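Local atomic coordinates of calreticulin, putative (Trypanosoma cruzi, PDB entry 5HCF), a protein that probably acts as a chaperone of the calreticulin family, its globular domain having a legume lectin fold and dual carbohydrate- and peptide-binding properties. Residues G24-S29 / L43-D48; H77-K82 / S220-K225; K18-F23 / A49-L54. One frame throughout, in Å; residues are numbered along the deposited sequence.

Contact 1 of 3, residues G24-S29 / L43-D48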
ATOM      1  N   GLY A  24     -13.477  12.402  -5.818  1.00 47.25           N
ATOM      2  CA  GLY A  24     -12.803  13.584  -5.312  1.00 47.98           C
ATOM      3  C   GLY A  24     -11.699  14.077  -6.224  1.00 46.46           C
ATOM      4  O   GLY A  24     -11.156  13.317  -7.023  1.00 45.05           O
ATOM      5  N   LYS A  25     -11.368  15.358  -6.109  1.00 46.71           N
ATOM      6  CA  LYS A  25     -10.314  15.930  -6.936  1.00 48.24           C
ATOM      7  C   LYS A  25      -8.944  15.733  -6.298  1.00 45.05           C
ATOM      8  O   LYS A  25      -8.794  15.813  -5.079  1.00 43.33           O
ATOM      9  CB  LYS A  25     -10.576  17.422  -7.177  1.00 52.33           C
ATOM     10  CG  LYS A  25      -9.375  18.201  -7.704  1.00 54.29           C
ATOM     11  CD  LYS A  25      -9.538  19.699  -7.473  1.00 56.19           C
ATOM     12  CE  LYS A  25      -8.239  20.452  -7.734  1.00 57.07           C
ATOM     13  NZ  LYS A  25      -8.303  21.866  -7.270  1.00 58.54           N
ATOM     14  N   VAL A  26      -7.947  15.471  -7.135  1.00 45.10           N
ATOM     15  CA  VAL A  26      -6.580  15.305  -6.666  1.00 45.72           C
ATOM     16  C   VAL A  26      -5.666  16.288  -7.383  1.00 47.49           C
ATOM     17  O   VAL A  26      -5.987  16.770  -8.469  1.00 48.89           O
ATOM     18  CB  VAL A  26      -6.061  13.865  -6.885  1.00 45.98           C
ATOM     19  CG1 VAL A  26      -7.024  12.845  -6.279  1.00 45.49           C
ATOM     20  CG2 VAL A  26      -5.827  13.595  -8.369  1.00 45.29           C
ATOM     21  N   GLU A  27      -4.522  16.574  -6.773  1.00 48.17           N
ATOM     22  CA  GLU A  27      -3.560  17.501  -7.351  1.00 50.21           C
ATOM     23  C   GLU A  27      -2.140  17.143  -6.928  1.00 48.73           C
ATOM     24  O   GLU A  27      -1.933  16.460  -5.929  1.00 46.38           O
ATOM     25  CB  GLU A  27      -3.875  18.935  -6.930  1.00 51.97           C
ATOM     26  CG  GLU A  27      -3.521  19.212  -5.481  1.00 52.05           C
ATOM     27  CD  GLU A  27      -3.923  20.595  -5.035  1.00 54.60           C
ATOM     28  OE1 GLU A  27      -4.257  21.431  -5.904  1.00 56.47           O
ATOM     29  OE2 GLU A  27      -3.895  20.844  -3.813  1.00 55.34           O
ATOM     30  N   ILE A  28      -1.166  17.612  -7.696  1.00 49.63           N
ATOM     31  CA  ILE A  28       0.227  17.508  -7.297  1.00 48.52           C
ATOM     32  C   ILE A  28       0.534  18.658  -6.343  1.00 50.24           C
ATOM     33  O   ILE A  28       0.318  19.823  -6.680  1.00 53.14           O
ATOM     34  CB  ILE A  28       1.175  17.553  -8.513  1.00 48.14           C
ATOM     35  CG1 ILE A  28       0.892  16.378  -9.460  1.00 47.69           C
ATOM     36  CG2 ILE A  28       2.629  17.578  -8.062  1.00 47.05           C
ATOM     37  CD1 ILE A  28       1.002  15.005  -8.816  1.00 45.74           C
ATOM     38  N   SER A  29       1.040  18.337  -5.158  1.00 48.55           N
ATOM     39  CA  SER A  29       1.244  19.350  -4.126  1.00 48.02           C
ATOM     40  C   SER A  29       2.159  18.870  -3.004  1.00 46.13           C
ATOM     41  O   SER A  29       2.266  17.671  -2.747  1.00 44.62           O
ATOM     42  CB  SER A  29      -0.100  19.782  -3.539  1.00 47.71           C
ATOM     43  OG  SER A  29       0.063  20.261  -2.216  1.00 47.46           O
ATOM     44  N   LEU A  43       0.957  13.141  -4.773  1.00 38.29           N
ATOM     45  CA  LEU A  43      -0.465  13.081  -5.083  1.00 37.87           C
ATOM     46  C   LEU A  43      -1.277  13.448  -3.849  1.00 38.80           C
ATOM     47  O   LEU A  43      -1.234  12.753  -2.831  1.00 38.21           O
ATOM     48  CB  LEU A  43      -0.845  11.688  -5.585  1.00 36.88           C
ATOM     49  CG  LEU A  43      -2.210  11.499  -6.247  1.00 35.81           C
ATOM     50  CD1 LEU A  43      -3.312  11.498  -5.219  1.00 35.90           C
ATOM     51  CD2 LEU A  43      -2.445  12.579  -7.291  1.00 35.64           C
ATOM     52  N   ARG A  44      -2.009  14.550  -3.936  1.00 40.89           N
ATOM     53  CA  ARG A  44      -2.742  15.062  -2.787  1.00 42.04           C
ATOM     54  C   ARG A  44      -4.250  14.993  -3.001  1.00 43.89           C
ATOM     55  O   ARG A  44      -4.770  15.486  -4.006  1.00 46.64           O
ATOM     56  CB  ARG A  44      -2.316  16.502  -2.492  1.00 42.93           C
ATOM     57  CG  ARG A  44      -3.049  17.151  -1.339  1.00 43.65           C
ATOM     58  CD  ARG A  44      -2.557  18.575  -1.118  1.00 47.85           C
ATOM     59  NE  ARG A  44      -3.302  19.242  -0.055  1.00 49.41           N
ATOM     60  CZ  ARG A  44      -4.469  19.854  -0.230  1.00 48.50           C
ATOM     61  NH1 ARG A  44      -5.026  19.903  -1.432  1.00 47.78           N
ATOM     62  NH2 ARG A  44      -5.076  20.425   0.801  1.00 49.03           N
ATOM     63  N   LEU A  45      -4.947  14.372  -2.055  1.00 40.81           N
ATOM     64  CA  LEU A  45      -6.400  14.320  -2.092  1.00 40.66           C
ATOM     65  C   LEU A  45      -6.943  15.612  -1.488  1.00 44.27           C
ATOM     66  O   LEU A  45      -6.541  16.007  -0.396  1.00 44.72           O
ATOM     67  CB  LEU A  45      -6.918  13.093  -1.347  1.00 38.18           C
ATOM     68  CG  LEU A  45      -6.157  11.796  -1.624  1.00 35.12           C
ATOM     69  CD1 LEU A  45      -6.985  10.595  -1.208  1.00 32.25           C
ATOM     70  CD2 LEU A  45      -5.758  11.694  -3.090  1.00 35.87           C
ATOM     71  N   THR A  46      -7.850  16.267  -2.208  1.00 47.29           N
ATOM     72  CA  THR A  46      -8.208  17.655  -1.923  1.00 49.51           C
ATOM     73  C   THR A  46      -9.533  17.859  -1.197  1.00 50.61           C
ATOM     74  O   THR A  46      -9.688  18.830  -0.462  1.00 55.20           O
ATOM     75  CB  THR A  46      -8.256  18.488  -3.221  1.00 51.83           C
ATOM     76  OG1 THR A  46      -9.258  17.960  -4.101  1.00 51.95           O
ATOM     77  CG2 THR A  46      -6.908  18.453  -3.919  1.00 52.23           C
ATOM     78  N   GLU A  47     -10.492  16.964  -1.408  1.00 47.24           N
ATOM     79  CA  GLU A  47     -11.858  17.230  -0.977  1.00 46.63           C
ATOM     80  C   GLU A  47     -12.328  16.334   0.164  1.00 45.85           C
ATOM     81  O   GLU A  47     -12.214  15.109   0.103  1.00 46.85           O
ATOM     82  CB  GLU A  47     -12.808  17.088  -2.167  1.00 48.34           C
ATOM     83  CG  GLU A  47     -12.586  18.122  -3.264  1.00 51.10           C
ATOM     84  CD  GLU A  47     -13.632  18.041  -4.357  1.00 54.65           C
ATOM     85  OE1 GLU A  47     -13.647  17.031  -5.094  1.00 55.23           O
ATOM     86  OE2 GLU A  47     -14.444  18.984  -4.472  1.00 56.64           O
ATOM     87  N   ASP A  48     -12.865  16.966   1.203  1.00 44.99           N
ATOM     88  CA  ASP A  48     -13.408  16.260   2.359  1.00 44.44           C
ATOM     89  C   ASP A  48     -14.615  15.424   1.970  1.00 43.74           C
ATOM     90  O   ASP A  48     -15.357  15.786   1.061  1.00 45.97           O
ATOM     91  CB  ASP A  48     -13.810  17.251   3.457  1.00 44.95           C
ATOM     92  CG  ASP A  48     -12.616  17.877   4.142  1.00 44.15           C
ATOM     93  OD1 ASP A  48     -11.477  17.467   3.826  1.00 44.89           O
ATOM     94  OD2 ASP A  48     -12.817  18.775   4.994  1.00 42.72           O
TER

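Contact 2 of 3, residues H77-K82 / S220-K225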
ATOM      1  N   HIS A  77      -0.532  12.060   6.256  1.00 37.41           N
ATOM      2  CA  HIS A  77      -1.817  12.555   6.739  1.00 38.17           C
ATOM      3  C   HIS A  77      -1.623  13.799   7.601  1.00 39.89           C
ATOM      4  O   HIS A  77      -1.751  13.735   8.824  1.00 41.36           O
ATOM      5  CB  HIS A  77      -2.541  11.480   7.550  1.00 35.90           C
ATOM      6  CG  HIS A  77      -2.838  10.230   6.779  1.00 33.08           C
ATOM      7  ND1 HIS A  77      -3.527  10.235   5.590  1.00 32.55           N
ATOM      8  CD2 HIS A  77      -2.540   8.935   7.045  1.00 31.66           C
ATOM      9  CE1 HIS A  77      -3.644   8.990   5.148  1.00 32.41           C
ATOM     10  NE2 HIS A  77      -3.053   8.187   6.011  1.00 32.09           N
ATOM     11  N   GLU A  78      -1.323  14.927   6.963  1.00 41.59           N
ATOM     12  CA  GLU A  78      -1.025  16.168   7.678  1.00 46.05           C
ATOM     13  C   GLU A  78      -2.280  16.892   8.164  1.00 47.72           C
ATOM     14  O   GLU A  78      -2.196  17.851   8.934  1.00 51.66           O
ATOM     15  CB  GLU A  78      -0.205  17.107   6.784  1.00 46.85           C
ATOM     16  CG  GLU A  78      -0.814  17.350   5.409  1.00 45.44           C
ATOM     17  CD  GLU A  78      -0.251  18.586   4.719  1.00 46.29           C
ATOM     18  OE1 GLU A  78       0.968  18.835   4.837  1.00 46.28           O
ATOM     19  OE2 GLU A  78      -1.027  19.304   4.052  1.00 46.69           O
ATOM     20  N   GLN A  79      -3.439  16.412   7.730  1.00 45.99           N
ATOM     21  CA  GLN A  79      -4.703  17.110   7.960  1.00 47.76           C
ATOM     22  C   GLN A  79      -5.381  16.856   9.311  1.00 51.75           C
ATOM     23  O   GLN A  79      -6.414  17.465   9.592  1.00 55.90           O
ATOM     24  CB  GLN A  79      -5.686  16.775   6.837  1.00 42.57           C
ATOM     25  CG  GLN A  79      -6.173  15.348   6.837  1.00 38.88           C
ATOM     26  CD  GLN A  79      -5.344  14.467   5.922  1.00 36.96           C
ATOM     27  OE1 GLN A  79      -4.127  14.623   5.823  1.00 37.96           O
ATOM     28  NE2 GLN A  79      -6.003  13.542   5.238  1.00 33.09           N
ATOM     29  N   ASP A  80      -4.816  15.974  10.136  1.00 50.43           N
ATOM     30  CA  ASP A  80      -5.504  15.474  11.334  1.00 50.77           C
ATOM     31  C   ASP A  80      -6.595  14.517  10.903  1.00 45.69           C
ATOM     32  O   ASP A  80      -7.783  14.812  10.996  1.00 44.05           O
ATOM     33  CB  ASP A  80      -6.102  16.603  12.185  1.00 56.11           C
ATOM     34  CG  ASP A  80      -5.061  17.332  13.005  1.00 61.81           C
ATOM     35  OD1 ASP A  80      -4.137  16.663  13.518  1.00 63.72           O
ATOM     36  OD2 ASP A  80      -5.174  18.572  13.149  1.00 64.26           O
ATOM     37  N   LEU A  81      -6.170  13.354  10.435  1.00 43.27           N
ATOM     38  CA  LEU A  81      -7.099  12.369   9.930  1.00 41.81           C
ATOM     39  C   LEU A  81      -7.819  11.706  11.097  1.00 42.08           C
ATOM     40  O   LEU A  81      -7.190  11.330  12.082  1.00 41.84           O
ATOM     41  CB  LEU A  81      -6.355  11.332   9.084  1.00 40.24           C
ATOM     42  CG  LEU A  81      -7.162  10.235   8.388  1.00 38.14           C
ATOM     43  CD1 LEU A  81      -8.083  10.831   7.340  1.00 37.41           C
ATOM     44  CD2 LEU A  81      -6.227   9.218   7.766  1.00 38.45           C
ATOM     45  N   LYS A  82      -9.142  11.607  10.997  1.00 42.41           N
ATOM     46  CA  LYS A  82      -9.931  10.841  11.960  1.00 42.07           C
ATOM     47  C   LYS A  82     -10.527   9.614  11.280  1.00 41.17           C
ATOM     48  O   LYS A  82     -10.493   8.519  11.836  1.00 45.43           O
ATOM     49  CB  LYS A  82     -11.036  11.692  12.595  1.00 41.64           C
ATOM     50  CG  LYS A  82     -10.515  12.849  13.424  1.00 42.76           C
ATOM     51  CD  LYS A  82      -9.727  12.303  14.607  1.00 45.04           C
ATOM     52  CE  LYS A  82      -9.253  13.392  15.546  1.00 49.28           C
ATOM     53  NZ  LYS A  82     -10.095  13.403  16.777  1.00 53.84           N
ATOM     54  N   SER A 220      -9.879  15.124   4.329  1.00 37.81           N
ATOM     55  CA  SER A 220      -8.954  14.922   3.221  1.00 38.22           C
ATOM     56  C   SER A 220      -7.659  15.709   3.411  1.00 35.21           C
ATOM     57  O   SER A 220      -7.486  16.397   4.415  1.00 33.44           O
ATOM     58  CB  SER A 220      -9.621  15.302   1.897  1.00 42.44           C
ATOM     59  OG  SER A 220      -8.867  14.826   0.795  1.00 44.91           O
ATOM     60  N   GLY A 221      -6.754  15.595   2.442  1.00 35.37           N
ATOM     61  CA  GLY A 221      -5.488  16.301   2.492  1.00 38.16           C
ATOM     62  C   GLY A 221      -4.275  15.387   2.453  1.00 39.32           C
ATOM     63  O   GLY A 221      -3.142  15.855   2.538  1.00 42.44           O
ATOM     64  N   SER A 222      -4.506  14.082   2.331  1.00 37.44           N
ATOM     65  CA  SER A 222      -3.413  13.105   2.320  1.00 36.05           C
ATOM     66  C   SER A 222      -2.540  13.241   1.073  1.00 35.62           C
ATOM     67  O   SER A 222      -3.022  13.616   0.006  1.00 34.41           O
ATOM     68  CB  SER A 222      -3.959  11.678   2.416  1.00 33.88           C
ATOM     69  OG  SER A 222      -4.536  11.426   3.689  1.00 33.48           O
ATOM     70  N   ILE A 223      -1.255  12.936   1.215  1.00 36.48           N
ATOM     71  CA  ILE A 223      -0.327  13.017   0.093  1.00 37.51           C
ATOM     72  C   ILE A 223       0.423  11.700  -0.116  1.00 39.47           C
ATOM     73  O   ILE A 223       1.127  11.223   0.775  1.00 41.27           O
ATOM     74  CB  ILE A 223       0.688  14.159   0.290  1.00 36.26           C
ATOM     75  CG1 ILE A 223      -0.046  15.485   0.506  1.00 35.23           C
ATOM     76  CG2 ILE A 223       1.648  14.248  -0.905  1.00 35.60           C
ATOM     77  CD1 ILE A 223       0.877  16.655   0.743  1.00 37.36           C
ATOM     78  N   PHE A 224       0.270  11.121  -1.302  1.00 39.66           N
ATOM     79  CA  PHE A 224       0.937   9.867  -1.648  1.00 37.15           C
ATOM     80  C   PHE A 224       2.241  10.140  -2.385  1.00 38.64           C
ATOM     81  O   PHE A 224       2.306  11.045  -3.216  1.00 40.36           O
ATOM     82  CB  PHE A 224       0.028   8.992  -2.513  1.00 34.06           C
ATOM     83  CG  PHE A 224      -1.185   8.467  -1.793  1.00 33.80           C
ATOM     84  CD1 PHE A 224      -2.292   9.274  -1.591  1.00 36.29           C
ATOM     85  CD2 PHE A 224      -1.219   7.164  -1.325  1.00 32.30           C
ATOM     86  CE1 PHE A 224      -3.408   8.789  -0.933  1.00 36.25           C
ATOM     87  CE2 PHE A 224      -2.329   6.677  -0.669  1.00 31.73           C
ATOM     88  CZ  PHE A 224      -3.424   7.488  -0.472  1.00 33.73           C
ATOM     89  N   LYS A 225       3.279   9.368  -2.078  1.00 37.70           N
ATOM     90  CA  LYS A 225       4.554   9.498  -2.782  1.00 38.77           C
ATOM     91  C   LYS A 225       5.269   8.166  -3.011  1.00 39.37           C
ATOM     92  O   LYS A 225       5.027   7.183  -2.308  1.00 37.99           O
ATOM     93  CB  LYS A 225       5.496  10.435  -2.022  1.00 38.37           C
ATOM     94  CG  LYS A 225       5.178  11.910  -2.165  1.00 38.44           C
ATOM     95  CD  LYS A 225       6.095  12.754  -1.286  1.00 39.10           C
ATOM     96  CE  LYS A 225       7.558  12.580  -1.664  1.00 38.84           C
ATOM     97  NZ  LYS A 225       7.778  12.814  -3.111  1.00 40.21           N
TER

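Contact 3 of 3, residues K18-F23 / A49-L54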
ATOM      1  N   LYS A  18     -14.705   6.533 -13.930  1.00 48.24           N
ATOM      2  CA  LYS A  18     -15.991   7.124 -14.275  1.00 51.91           C
ATOM      3  C   LYS A  18     -17.128   6.353 -13.602  1.00 53.70           C
ATOM      4  O   LYS A  18     -18.295   6.470 -13.991  1.00 57.16           O
ATOM      5  CB  LYS A  18     -16.194   7.141 -15.791  1.00 54.67           C
ATOM      6  CG  LYS A  18     -15.270   8.073 -16.543  1.00 56.67           C
ATOM      7  CD  LYS A  18     -15.648   8.118 -18.018  1.00 61.14           C
ATOM      8  CE  LYS A  18     -16.242   9.478 -18.387  1.00 64.38           C
ATOM      9  NZ  LYS A  18     -15.182  10.513 -18.579  1.00 65.70           N
ATOM     10  N   HIS A  19     -16.786   5.563 -12.591  1.00 51.73           N
ATOM     11  CA  HIS A  19     -17.776   4.744 -11.904  1.00 51.70           C
ATOM     12  C   HIS A  19     -18.749   5.610 -11.108  1.00 55.67           C
ATOM     13  O   HIS A  19     -19.862   5.181 -10.802  1.00 58.89           O
ATOM     14  CB  HIS A  19     -17.089   3.733 -10.986  1.00 48.38           C
ATOM     15  CG  HIS A  19     -18.033   2.779 -10.324  1.00 49.44           C
ATOM     16  ND1 HIS A  19     -18.626   1.733 -10.996  1.00 51.22           N
ATOM     17  CD2 HIS A  19     -18.484   2.710  -9.048  1.00 49.30           C
ATOM     18  CE1 HIS A  19     -19.403   1.060 -10.164  1.00 51.63           C
ATOM     19  NE2 HIS A  19     -19.334   1.634  -8.976  1.00 50.08           N
ATOM     20  N   ARG A  20     -18.329   6.831 -10.784  1.00 55.98           N
ATOM     21  CA  ARG A  20     -19.204   7.800 -10.128  1.00 58.36           C
ATOM     22  C   ARG A  20     -18.854   9.187 -10.665  1.00 60.45           C
ATOM     23  O   ARG A  20     -17.697   9.452 -10.983  1.00 60.77           O
ATOM     24  CB  ARG A  20     -19.032   7.747  -8.603  1.00 58.18           C
ATOM     25  CG  ARG A  20     -19.058   6.329  -8.039  1.00 59.63           C
ATOM     26  CD  ARG A  20     -18.802   6.243  -6.526  1.00 59.62           C
ATOM     27  NE  ARG A  20     -19.986   6.526  -5.720  1.00 61.15           N
ATOM     28  CZ  ARG A  20     -20.175   7.633  -5.011  1.00 62.35           C
ATOM     29  NH1 ARG A  20     -19.259   8.589  -5.011  1.00 62.82           N
ATOM     30  NH2 ARG A  20     -21.289   7.786  -4.306  1.00 63.40           N
ATOM     31  N   ASP A  21     -19.841  10.069 -10.785  1.00 63.15           N
ATOM     32  CA  ASP A  21     -19.579  11.403 -11.327  1.00 64.61           C
ATOM     33  C   ASP A  21     -19.049  12.356 -10.258  1.00 62.67           C
ATOM     34  O   ASP A  21     -18.868  13.547 -10.512  1.00 63.60           O
ATOM     35  CB  ASP A  21     -20.843  11.997 -11.965  1.00 67.79           C
ATOM     36  CG  ASP A  21     -21.954  12.271 -10.952  1.00 70.18           C
ATOM     37  OD1 ASP A  21     -21.729  12.131  -9.730  1.00 70.11           O
ATOM     38  OD2 ASP A  21     -23.064  12.652 -11.383  1.00 71.81           O
ATOM     39  N   ASP A  22     -18.803  11.831  -9.062  1.00 59.11           N
ATOM     40  CA  ASP A  22     -18.432  12.683  -7.942  1.00 57.32           C
ATOM     41  C   ASP A  22     -17.184  12.233  -7.185  1.00 53.02           C
ATOM     42  O   ASP A  22     -17.029  12.557  -6.009  1.00 54.31           O
ATOM     43  CB  ASP A  22     -19.610  12.791  -6.964  1.00 58.01           C
ATOM     44  CG  ASP A  22     -19.978  11.458  -6.334  1.00 57.29           C
ATOM     45  OD1 ASP A  22     -19.311  10.445  -6.630  1.00 56.72           O
ATOM     46  OD2 ASP A  22     -20.938  11.422  -5.538  1.00 58.24           O
ATOM     47  N   PHE A  23     -16.297  11.496  -7.845  1.00 48.90           N
ATOM     48  CA  PHE A  23     -15.018  11.170  -7.224  1.00 46.01           C
ATOM     49  C   PHE A  23     -14.288  12.459  -6.866  1.00 47.15           C
ATOM     50  O   PHE A  23     -14.458  13.481  -7.527  1.00 48.29           O
ATOM     51  CB  PHE A  23     -14.151  10.299  -8.133  1.00 44.05           C
ATOM     52  CG  PHE A  23     -14.544   8.852  -8.141  1.00 44.13           C
ATOM     53  CD1 PHE A  23     -14.517   8.108  -6.974  1.00 43.50           C
ATOM     54  CD2 PHE A  23     -14.913   8.226  -9.318  1.00 47.24           C
ATOM     55  CE1 PHE A  23     -14.875   6.774  -6.976  1.00 43.49           C
ATOM     56  CE2 PHE A  23     -15.268   6.888  -9.325  1.00 48.00           C
ATOM     57  CZ  PHE A  23     -15.248   6.162  -8.153  1.00 45.41           C
ATOM     58  N   ALA A  49     -14.804  14.305   2.659  1.00 41.41           N
ATOM     59  CA  ALA A  49     -16.001  13.481   2.484  1.00 42.25           C
ATOM     60  C   ALA A  49     -16.220  13.035   1.035  1.00 43.28           C
ATOM     61  O   ALA A  49     -17.308  13.209   0.487  1.00 44.50           O
ATOM     62  CB  ALA A  49     -17.230  14.236   2.990  1.00 40.81           C
ATOM     63  N   ARG A  50     -15.191  12.445   0.436  0.63 42.03           N
ATOM     64  CA  ARG A  50     -15.274  11.958  -0.935  0.63 41.91           C
ATOM     65  C   ARG A  50     -14.672  10.565  -1.070  0.63 40.16           C
ATOM     66  O   ARG A  50     -13.834  10.153  -0.272  0.63 39.02           O
ATOM     67  CB  ARG A  50     -14.556  12.918  -1.899  0.63 41.85           C
ATOM     68  CG  ARG A  50     -15.110  14.335  -1.933  0.63 42.98           C
ATOM     69  CD  ARG A  50     -16.356  14.431  -2.798  0.63 44.62           C
ATOM     70  NE  ARG A  50     -17.051  15.705  -2.624  0.63 46.49           N
ATOM     71  CZ  ARG A  50     -17.759  16.023  -1.544  0.63 45.82           C
ATOM     72  NH1 ARG A  50     -17.853  15.159  -0.544  0.63 43.52           N
ATOM     73  NH2 ARG A  50     -18.364  17.199  -1.459  0.63 46.35           N
ATOM     74  N   PHE A  51     -15.099   9.847  -2.097  1.00 40.21           N
ATOM     75  CA  PHE A  51     -14.408   8.641  -2.523  1.00 38.37           C
ATOM     76  C   PHE A  51     -13.356   9.041  -3.547  1.00 39.86           C
ATOM     77  O   PHE A  51     -13.531  10.017  -4.276  1.00 41.23           O
ATOM     78  CB  PHE A  51     -15.370   7.622  -3.131  1.00 39.42           C
ATOM     79  CG  PHE A  51     -16.313   7.006  -2.142  1.00 41.35           C
ATOM     80  CD1 PHE A  51     -15.937   5.884  -1.417  1.00 41.48           C
ATOM     81  CD2 PHE A  51     -17.579   7.531  -1.949  1.00 42.76           C
ATOM     82  CE1 PHE A  51     -16.809   5.300  -0.514  1.00 41.06           C
ATOM     83  CE2 PHE A  51     -18.457   6.951  -1.045  1.00 43.03           C
ATOM     84  CZ  PHE A  51     -18.070   5.833  -0.329  1.00 41.64           C
ATOM     85  N   TYR A  52     -12.259   8.300  -3.598  1.00 40.70           N
ATOM     86  CA  TYR A  52     -11.258   8.531  -4.630  1.00 40.91           C
ATOM     87  C   TYR A  52     -10.999   7.230  -5.389  1.00 41.73           C
ATOM     88  O   TYR A  52     -11.044   6.146  -4.812  1.00 42.24           O
ATOM     89  CB  TYR A  52      -9.966   9.082  -4.016  1.00 38.70           C
ATOM     90  CG  TYR A  52     -10.134  10.451  -3.391  1.00 39.03           C
ATOM     91  CD1 TYR A  52     -10.721  10.602  -2.136  1.00 37.37           C
ATOM     92  CD2 TYR A  52      -9.711  11.595  -4.058  1.00 40.61           C
ATOM     93  CE1 TYR A  52     -10.879  11.858  -1.565  1.00 37.81           C
ATOM     94  CE2 TYR A  52      -9.865  12.851  -3.498  1.00 40.95           C
ATOM     95  CZ  TYR A  52     -10.450  12.980  -2.254  1.00 39.54           C
ATOM     96  OH  TYR A  52     -10.600  14.237  -1.708  1.00 38.55           O
ATOM     97  N   ALA A  53     -10.748   7.343  -6.687  1.00 43.68           N
ATOM     98  CA  ALA A  53     -10.481   6.174  -7.520  1.00 43.74           C
ATOM     99  C   ALA A  53      -9.747   6.583  -8.786  1.00 46.09           C
ATOM    100  O   ALA A  53     -10.364   7.007  -9.762  1.00 48.39           O
ATOM    101  CB  ALA A  53     -11.772   5.454  -7.867  1.00 42.37           C
ATOM    102  N   LEU A  54      -8.426   6.444  -8.760  1.00 45.75           N
ATOM    103  CA  LEU A  54      -7.592   6.719  -9.922  1.00 48.04           C
ATOM    104  C   LEU A  54      -6.445   5.713 -10.008  1.00 48.19           C
ATOM    105  O   LEU A  54      -5.995   5.173  -8.996  1.00 49.09           O
ATOM    106  CB  LEU A  54      -7.079   8.165  -9.881  1.00 49.90           C
ATOM    107  CG  LEU A  54      -6.363   8.677  -8.624  1.00 51.60           C
ATOM    108  CD1 LEU A  54      -4.936   8.193  -8.535  1.00 52.33           C
ATOM    109  CD2 LEU A  54      -6.405  10.198  -8.580  1.00 54.18           C
TER

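Contact 1 of 3, residues G24-S29 / L43-D48
Val26 and Leu45 lie side by side and point the same way, with Val26 CG1 against Leu45 CD2 at 3.6 Å. On the same face, Val26 CG2 meets Leu43 CD2 at 3.7 Å, and Ile28 reaches Leu43 more loosely. This is the tight side, where strand 26-29 adds to 42-45 in a larger antiparallel sheet whose next strand is 223-230; Tyr52 and Leu54 pack on Val26. Between the faces, Glu27 N bonds Arg44 O at 3.0 Å and Arg44 N bonds Glu27 O at 2.8 Å.

The outer face is looser and polar. Arg44, its CG anti to the backbone N (chi1 178°), is extended as far as NE, where the guanidinium turns toward Glu27. NH1 meets OE2 of Glu27 at 2.8 Å in a salt bridge whose hydrogen bond is weak because it is strongly bent (116°). Ser29 OG, bonded to Gly31 N, lies 3.3 Å from Arg44 CD. Past the strand ends, Thr46 N donates to Lys25 O at 3.1 Å, and Lys25 N reaches Glu47 OE1 at 3.0 Å on its anti side.

The reciprocal Glu27/Arg44 backbone bonds thus set the register and the apolar face packs against the core, whereas the partly exposed ion pair is probably weakened by solvent.

Contact 2 of 3, residues H77-K82 / S220-K225
This is a buried polar contact between an irregular loop, which leaves strand 69-76, and the residues leading into strand 223-230, that strand's neighbour in the same sheet. Ser222 is the meeting point. Its OG lies at the edge of the His77 ring, near the ring plane, and hydrogen-bonds ND1; the modelled separation of 2.5 Å is very short, so the exact length is doubtful. Two residues further along the same loop, Gln79 NE2 also reaches Ser222 OG, at 3.0 Å, in a nearly straight bond (167°) close to the amide plane. Gln79 gets there by folding back: CG sits between the backbone N and the carbonyl carbon (chi1 69°), and the chain bends again at chi2. The bent chain packs on Ser220 O, 2.9 Å from Gln79 CG. The amide also bonds Glu219 O, which helps fix its rotation. Leu81 CD2 sits over the centre of one His77 ring face.

Gly221, whose backbone angles by themselves call for glycine, passes close by, its C 3.5 Å from Gln79 OE1.

Ser222 OG, which has a further weak bond from Gln217 NE2, is thus a shared buried acceptor: the Gln79 amide ties the loop to the incoming strand, and the His77 imidazole probably helps.

Contact 3 of 3, residues K18-F23 / A49-L54
Phe23 has the largest share of this contact, laying its ring on the start of strand 50-62. Its apolar contacts are with Ala53, Arg20 and Phe51. Ala53 CB comes over one face, 3.7 Å from the ring centroid and 23° off the normal, a CH-pi contact displaced toward CE1 and CZ. Over the opposite face lies Arg20 CB from the same loop, so the ring is held between an alanine methyl and an arginine methylene. CG of Phe23 is anti to the carbonyl carbon (chi1 -79°), which swings the ring across toward the strand. Phe51 CB touches the ring more loosely, 4.0 Å from Phe23 CD1.

Polar backbone atoms meet the ring's rim. Phe51 O sits at the edge, near the ring plane, 3.4 Å from Phe23 CD1, and the same oxygen receives a CA-H...O contact from Phe23 CA at 3.5 Å. It also accepts the backbone N-H of Gly24, so one carbonyl is met by several groups of the incoming chain. No conventional hydrogen bond joins the two segments themselves.

Arginine-aromatic packing and a salt bridge lie further out. Arg20 bends at chi3, bringing its guanidinium over to Phe51: CD2 of Phe51 lies over one face of the guanidinium, 3.6 Å from Arg20 NH1, but the planes are 61° apart, so the groups are not stacked flat. NH1 also makes a salt bridge with Asp22 OD1 within the loop. The Phe51 ring meets that of Trp216, and a bound acetic acid, probably from the crystallisation liquor, lies nearby.

Ala49 and Arg50 both face Gln217 as a G1 beta bulge, and beyond it the strand pairs with 208-217. The loop between strands 15-16 and 26-29 thus packs on strand 50-62 of the seven-stranded sheet, one of the two sheets of the legume-lectin (concanavalin-like) fold.

In the fold
The three contacts meet at one side of the globular domain. Contact 1 is nested in the chain loop closed by contact 3, their centres about 12 Å apart, and Glu47 O meets Tyr52 OH at 2.6 Å. Contacts 1 and 2, about 10 Å between centres, both reach the same sheet, where strands 42-45 and 223-230 are neighbours joined by Leu43 O and Phe224 N at 2.7 Å. Contacts 2 and 3 are farther apart, about 17 Å between centres, yet Ser220 OG and Tyr52 OH touch at 3.1 Å. Tyr52 thus links all three. The acetic acid, about 4 Å from the Phe51 side chain in contact 3, does not by itself identify a binding site.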